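Local coordinates for protein myosin regulatory light chain (Physarum polycephalum, PDB 2BL0) that binds calcium through an EF-hand and serves as the regulatory light chain on the regulatory domain of a myosin II, at residues E46-N49 and E50-T54; I59-P62 and E63-S66. All coordinates share one frame; numbering follows the deposited sequence.

Contact 1 (E46-N49 and E50-T54); sequences EMFN and EADAT. With CA (calcium ion), chain E.
F48 and D52, one helical turn apart, make the contact nearest the metal. The backbone N of D52 gives its hydrogen to F48 O at 2.8 Å, almost in line with the carbonyl, and this is the final i to i+4 bond before the chain leaves helical geometry at D52. CE2 of the F48 ring also meets OD2 of D52 at 3.7 Å, with ring and carboxylate planes turned 62° apart. CG of D52 stands anti to its own N (chi1 -179°), which swings the carboxylate past the helix end and sets OD1 on the calcium ion at 2.3 Å. OD2 is not idle: it accepts a hydrogen bond from N of G57, so OD1 faces the metal while OD2 is tied to the loop backbone, and the carboxylate is held in rotation. T54 adds OG1 to the ion at 2.4 Å.

Two residues earlier, E50 N bonds to E46 O at 2.9 Å, and the two glutamate side chains run alongside each other, CG of E46 being 3.9 Å from OE2 of E50. Their carboxylate planes are nearly parallel, 17° apart, though this holds for one of two modelled conformers of E50 and is tentative. In that conformer OE1 of E50 is hydrogen-bonded to an aromatic side chain of another protein chain, which helps to hold this end. M47 and F48 lean on L28 of helix 25-35. The helix end leading straight into D52 and T54, both metal ligands, is the entering helix and loop start of a canonical EF-hand.

Contact 2 (I59-P62 and E63-S66); sequences IQFP and EFLS. With CA (calcium ion), chain E.
I59 and Q60 belong to a short, weakly bonded strand of the EF-hand, and from F61 the chain turns into the exiting helix 61-72, with Q60 at the N-cap position. Q60 O takes the first helical bond, from F64 N at 3.1 Å, and a weaker one from E63 N; F61 O then receives L65 N at 2.8 Å, nearly straight, and P62 O receives S66 N. On the strand side, I59 pairs through its backbone with I23, and its CG2 lies 4.0 Å from CB of F64.

The F61 ring reaches forward along the helix because CG stands anti to the backbone N (chi1 176°). CB of L65 sits over one face, 4.2 Å from the ring centroid and 21° off the normal, a CH-pi contact displaced toward the rim, while CE1 comes to the edge of the F64 ring. F61 also meets F12 of helix 3-15 edge-to-face, so an alanine here would probably leave L65 CB without its ring and open a gap beside F12.

E63 supplies both carboxylate oxygens to the calcium ion, OE2 at 2.4 Å. CG of Q60 lies 3.4 Å from OE1 of E63, the side chains alongside while the amide end turns away. OE1 has a further duty: besides the metal at 2.5 Å, it accepts Q60 N through its anti lone pair at 2.8 Å, with an N-H...O angle of 178°.

Overall arrangement
Contact 1 closes before contact 2 opens, and the calcium-binding loop starts in the first and ends in the second, its middle lying between them: helix 41-51 belongs to the first, strand 58-60 and helix 61-72 to the second. Their centres lie 10 Å apart, and the two halves meet at the metal. D52 and T54 come from 46-54, E63 from 59-66, while N56 and, through its backbone O, K58 from the intervening loop complete the site. A probable hydrogen bond from T54 N to E63 OE2, at 2.9 Å, adds a direct link beside the ion. Through I59 and I23, strand 58-60 pairs antiparallel with 22-24, coupling this metal-loaded EF-hand to the preceding one.

Contact 1 (E46-N49 and E50-T54)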
ATOM      1  N   GLU C  46       1.003 -35.431 -15.533  1.00 10.35           N
ATOM      2  CA  GLU C  46       0.207 -34.418 -14.823  1.00 10.39           C
ATOM      3  C   GLU C  46       0.602 -33.013 -15.272  1.00  9.62           C
ATOM      4  O   GLU C  46      -0.256 -32.191 -15.566  1.00  8.95           O
ATOM      5  CB  GLU C  46       0.414 -34.564 -13.311  1.00 11.41           C
ATOM      6  CG  GLU C  46      -0.178 -33.496 -12.408  1.00 14.03           C
ATOM      7  CD  GLU C  46       0.169 -33.754 -10.944  1.00 19.18           C
ATOM      8  OE1 GLU C  46       1.378 -33.781 -10.592  1.00 21.76           O
ATOM      9  OE2 GLU C  46      -0.762 -33.958 -10.142  1.00 22.41           O
ATOM     10  N   MET C  47       1.901 -32.746 -15.350  1.00  9.14           N
ATOM     11  CA  MET C  47       2.357 -31.396 -15.691  1.00  8.35           C
ATOM     12  C   MET C  47       2.023 -31.087 -17.152  1.00  8.46           C
ATOM     13  O   MET C  47       1.642 -29.965 -17.477  1.00  6.61           O
ATOM     14  CB  MET C  47       3.839 -31.172 -15.361  1.00  8.72           C
ATOM     15  CG  MET C  47       4.861 -31.501 -16.477  1.00  8.80           C
ATOM     16  SD  MET C  47       6.563 -31.316 -15.932  1.00  8.67           S
ATOM     17  CE  MET C  47       6.786 -29.632 -16.110  1.00 10.43           C
ATOM     18  N   PHE C  48       2.131 -32.086 -18.030  1.00  8.41           N
ATOM     19  CA  PHE C  48       1.842 -31.856 -19.440  1.00  8.99           C
ATOM     20  C   PHE C  48       0.352 -31.545 -19.625  1.00  9.72           C
ATOM     21  O   PHE C  48      -0.021 -30.603 -20.323  1.00  9.91           O
ATOM     22  CB  PHE C  48       2.266 -33.023 -20.347  1.00  8.62           C
ATOM     23  CG  PHE C  48       2.100 -32.699 -21.805  1.00  7.93           C
ATOM     24  CD1 PHE C  48       3.090 -32.008 -22.493  1.00  6.85           C
ATOM     25  CD2 PHE C  48       0.923 -33.004 -22.462  1.00 10.27           C
ATOM     26  CE1 PHE C  48       2.914 -31.638 -23.814  1.00  7.66           C
ATOM     27  CE2 PHE C  48       0.731 -32.632 -23.780  1.00 10.43           C
ATOM     28  CZ  PHE C  48       1.738 -31.950 -24.463  1.00 10.09           C
ATOM     29  N   ASN C  49      -0.474 -32.340 -18.970  1.00 10.39           N
ATOM     30  CA  ASN C  49      -1.911 -32.211 -19.069  1.00 11.53           C
ATOM     31  C   ASN C  49      -2.381 -30.914 -18.422  1.00 10.49           C
ATOM     32  O   ASN C  49      -3.341 -30.336 -18.884  1.00 12.05           O
ATOM     33  CB  ASN C  49      -2.618 -33.422 -18.448  1.00 11.60           C
ATOM     34  CG  ASN C  49      -2.343 -34.750 -19.205  1.00 13.52           C
ATOM     35  OD1 ASN C  49      -2.438 -35.818 -18.613  1.00 16.43           O
ATOM     36  ND2 ASN C  49      -2.013 -34.679 -20.502  1.00 14.05           N
ATOM     37  N   GLU C  50      -1.703 -30.452 -17.367  1.00 10.59           N
ATOM     38  CA  GLU C  50      -2.043 -29.163 -16.731  1.00 10.57           C
ATOM     39  C   GLU C  50      -1.895 -28.041 -17.758  1.00  9.67           C
ATOM     40  O   GLU C  50      -2.722 -27.114 -17.826  1.00  9.45           O
ATOM     41  CB  GLU C  50      -1.077 -28.855 -15.561  0.70 11.37           C
ATOM     42  CG  GLU C  50      -1.366 -29.584 -14.264  0.70 12.60           C
ATOM     43  CD  GLU C  50      -0.309 -29.383 -13.189  0.70 14.34           C
ATOM     44  OE1 GLU C  50       0.829 -28.948 -13.500  0.70 14.89           O
ATOM     45  OE2 GLU C  50      -0.628 -29.675 -12.010  0.70 17.19           O
ATOM     46  N   ALA C  51      -0.820 -28.122 -18.543  1.00  7.74           N
ATOM     47  CA  ALA C  51      -0.467 -27.056 -19.485  1.00  7.37           C
ATOM     48  C   ALA C  51      -1.295 -27.154 -20.757  1.00  7.28           C
ATOM     49  O   ALA C  51      -1.727 -26.141 -21.295  1.00  9.03           O
ATOM     50  CB  ALA C  51       0.997 -27.130 -19.821  1.00  6.10           C
ATOM     51  N   ASP C  52      -1.531 -28.378 -21.214  1.00  7.21           N
ATOM     52  CA  ASP C  52      -2.272 -28.643 -22.441  1.00  7.07           C
ATOM     53  C   ASP C  52      -3.774 -28.698 -22.151  1.00  6.99           C
ATOM     54  O   ASP C  52      -4.389 -29.767 -22.159  1.00  7.43           O
ATOM     55  CB  ASP C  52      -1.789 -29.960 -23.057  1.00  7.18           C
ATOM     56  CG  ASP C  52      -2.492 -30.302 -24.377  1.00  8.01           C
ATOM     57  OD1 ASP C  52      -2.914 -29.390 -25.123  1.00  7.26           O
ATOM     58  OD2 ASP C  52      -2.648 -31.498 -24.747  1.00  7.19           O
ATOM     59  N   ALA C  53      -4.361 -27.537 -21.914  1.00  7.33           N
ATOM     60  CA  ALA C  53      -5.767 -27.450 -21.505  1.00  7.38           C
ATOM     61  C   ALA C  53      -6.705 -27.998 -22.559  1.00  6.60           C
ATOM     62  O   ALA C  53      -7.723 -28.572 -22.221  1.00  7.01           O
ATOM     63  CB  ALA C  53      -6.141 -26.030 -21.174  1.00  7.63           C
ATOM     64  N   THR C  54      -6.380 -27.830 -23.837  1.00  5.88           N
ATOM     65  CA  THR C  54      -7.248 -28.332 -24.903  1.00  6.52           C
ATOM     66  C   THR C  54      -7.119 -29.829 -25.107  1.00  7.33           C
ATOM     67  O   THR C  54      -7.929 -30.417 -25.823  1.00  7.45           O
ATOM     68  CB  THR C  54      -6.969 -27.684 -26.256  1.00  6.48           C
ATOM     69  OG1 THR C  54      -5.649 -28.032 -26.668  1.00  5.53           O
ATOM     70  CG2 THR C  54      -7.045 -26.174 -26.201  1.00  5.89           C
TER
HETATM   71 CA    CA E1155      -3.243 -27.690 -26.621  1.00 23.88          CA

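Contact 2 (I59-P62 and E63-S66)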
ATOM      1  N   ILE C  59       1.107 -27.884 -26.388  1.00  4.89           N
ATOM      2  CA  ILE C  59       0.948 -26.739 -25.501  1.00  5.21           C
ATOM      3  C   ILE C  59       1.248 -25.471 -26.304  1.00  5.26           C
ATOM      4  O   ILE C  59       2.391 -25.246 -26.693  1.00  6.06           O
ATOM      5  CB  ILE C  59       1.930 -26.812 -24.288  1.00  5.10           C
ATOM      6  CG1 ILE C  59       1.771 -28.110 -23.487  1.00  5.90           C
ATOM      7  CG2 ILE C  59       1.732 -25.560 -23.383  1.00  5.86           C
ATOM      8  CD1 ILE C  59       2.898 -28.387 -22.497  1.00  5.85           C
ATOM      9  N   GLN C  60       0.224 -24.668 -26.566  1.00  5.42           N
ATOM     10  CA  GLN C  60       0.390 -23.364 -27.215  1.00  5.06           C
ATOM     11  C   GLN C  60       0.799 -22.338 -26.163  1.00  5.71           C
ATOM     12  O   GLN C  60       0.526 -22.524 -24.983  1.00  4.62           O
ATOM     13  CB  GLN C  60      -0.908 -22.886 -27.870  1.00  5.24           C
ATOM     14  CG  GLN C  60      -1.678 -23.905 -28.735  1.00  7.32           C
ATOM     15  CD  GLN C  60      -0.849 -24.518 -29.847  1.00  7.98           C
ATOM     16  OE1 GLN C  60      -1.029 -25.710 -30.178  1.00 12.10           O
ATOM     17  NE2 GLN C  60       0.051 -23.726 -30.441  1.00  8.11           N
ATOM     18  N   PHE C  61       1.394 -21.224 -26.579  1.00  4.20           N
ATOM     19  CA  PHE C  61       1.692 -20.179 -25.618  1.00  5.62           C
ATOM     20  C   PHE C  61       0.473 -19.754 -24.770  1.00  5.51           C
ATOM     21  O   PHE C  61       0.586 -19.683 -23.561  1.00  4.81           O
ATOM     22  CB  PHE C  61       2.353 -18.939 -26.249  1.00  6.36           C
ATOM     23  CG  PHE C  61       2.564 -17.837 -25.258  1.00  6.44           C
ATOM     24  CD1 PHE C  61       3.348 -18.065 -24.137  1.00  5.22           C
ATOM     25  CD2 PHE C  61       1.923 -16.607 -25.389  1.00  8.15           C
ATOM     26  CE1 PHE C  61       3.522 -17.092 -23.178  1.00  6.44           C
ATOM     27  CE2 PHE C  61       2.101 -15.621 -24.432  1.00  9.33           C
ATOM     28  CZ  PHE C  61       2.902 -15.872 -23.316  1.00  8.02           C
ATOM     29  N   PRO C  62      -0.684 -19.425 -25.359  1.00  6.16           N
ATOM     30  CA  PRO C  62      -1.818 -19.025 -24.502  1.00  6.40           C
ATOM     31  C   PRO C  62      -2.195 -20.042 -23.416  1.00  5.20           C
ATOM     32  O   PRO C  62      -2.641 -19.623 -22.350  1.00  5.87           O
ATOM     33  CB  PRO C  62      -2.952 -18.795 -25.484  1.00  6.56           C
ATOM     34  CG  PRO C  62      -2.239 -18.393 -26.784  1.00  7.88           C
ATOM     35  CD  PRO C  62      -0.987 -19.235 -26.794  1.00  6.86           C
ATOM     36  N   GLU C  63      -2.026 -21.334 -23.698  1.00  5.34           N
ATOM     37  CA  GLU C  63      -2.273 -22.400 -22.723  1.00  4.50           C
ATOM     38  C   GLU C  63      -1.255 -22.351 -21.579  1.00  4.79           C
ATOM     39  O   GLU C  63      -1.616 -22.427 -20.416  1.00  5.62           O
ATOM     40  CB  GLU C  63      -2.238 -23.760 -23.405  1.00  4.61           C
ATOM     41  CG  GLU C  63      -3.413 -24.030 -24.336  1.00  4.34           C
ATOM     42  CD  GLU C  63      -3.289 -25.372 -25.033  1.00  2.51           C
ATOM     43  OE1 GLU C  63      -2.328 -25.522 -25.783  1.00  4.07           O
ATOM     44  OE2 GLU C  63      -4.066 -26.322 -24.783  1.00  3.72           O
ATOM     45  N   PHE C  64       0.023 -22.241 -21.933  1.00  5.17           N
ATOM     46  CA  PHE C  64       1.111 -22.096 -20.969  1.00  5.44           C
ATOM     47  C   PHE C  64       0.876 -20.840 -20.124  1.00  5.77           C
ATOM     48  O   PHE C  64       0.981 -20.880 -18.905  1.00  5.95           O
ATOM     49  CB  PHE C  64       2.430 -22.010 -21.733  1.00  4.95           C
ATOM     50  CG  PHE C  64       3.644 -21.743 -20.875  1.00  6.13           C
ATOM     51  CD1 PHE C  64       4.216 -22.768 -20.136  1.00  6.65           C
ATOM     52  CD2 PHE C  64       4.221 -20.473 -20.825  1.00  5.56           C
ATOM     53  CE1 PHE C  64       5.340 -22.545 -19.352  1.00  6.36           C
ATOM     54  CE2 PHE C  64       5.348 -20.233 -20.044  1.00  7.05           C
ATOM     55  CZ  PHE C  64       5.912 -21.277 -19.300  1.00  6.93           C
ATOM     56  N   LEU C  65       0.558 -19.726 -20.792  1.00  6.43           N
ATOM     57  CA  LEU C  65       0.322 -18.445 -20.123  1.00  7.37           C
ATOM     58  C   LEU C  65      -0.792 -18.530 -19.104  1.00  7.01           C
ATOM     59  O   LEU C  65      -0.644 -18.046 -17.960  1.00  6.92           O
ATOM     60  CB  LEU C  65      -0.036 -17.346 -21.136  1.00  7.20           C
ATOM     61  CG  LEU C  65      -0.245 -15.945 -20.541  1.00  9.23           C
ATOM     62  CD1 LEU C  65       1.020 -15.523 -19.790  1.00 11.70           C
ATOM     63  CD2 LEU C  65      -0.624 -14.931 -21.621  1.00 10.16           C
ATOM     64  N   SER C  66      -1.920 -19.111 -19.506  1.00  7.41           N
ATOM     65  CA  SER C  66      -3.045 -19.271 -18.594  1.00  8.20           C
ATOM     66  C   SER C  66      -2.635 -20.065 -17.332  1.00  7.84           C
ATOM     67  O   SER C  66      -2.996 -19.691 -16.194  1.00  6.53           O
ATOM     68  CB  SER C  66      -4.230 -19.951 -19.290  1.00  8.50           C
ATOM     69  OG  SER C  66      -5.306 -20.154 -18.367  1.00 14.72           O
TER
HETATM   70 CA    CA E1155      -3.243 -27.690 -26.621  1.00 23.88          CA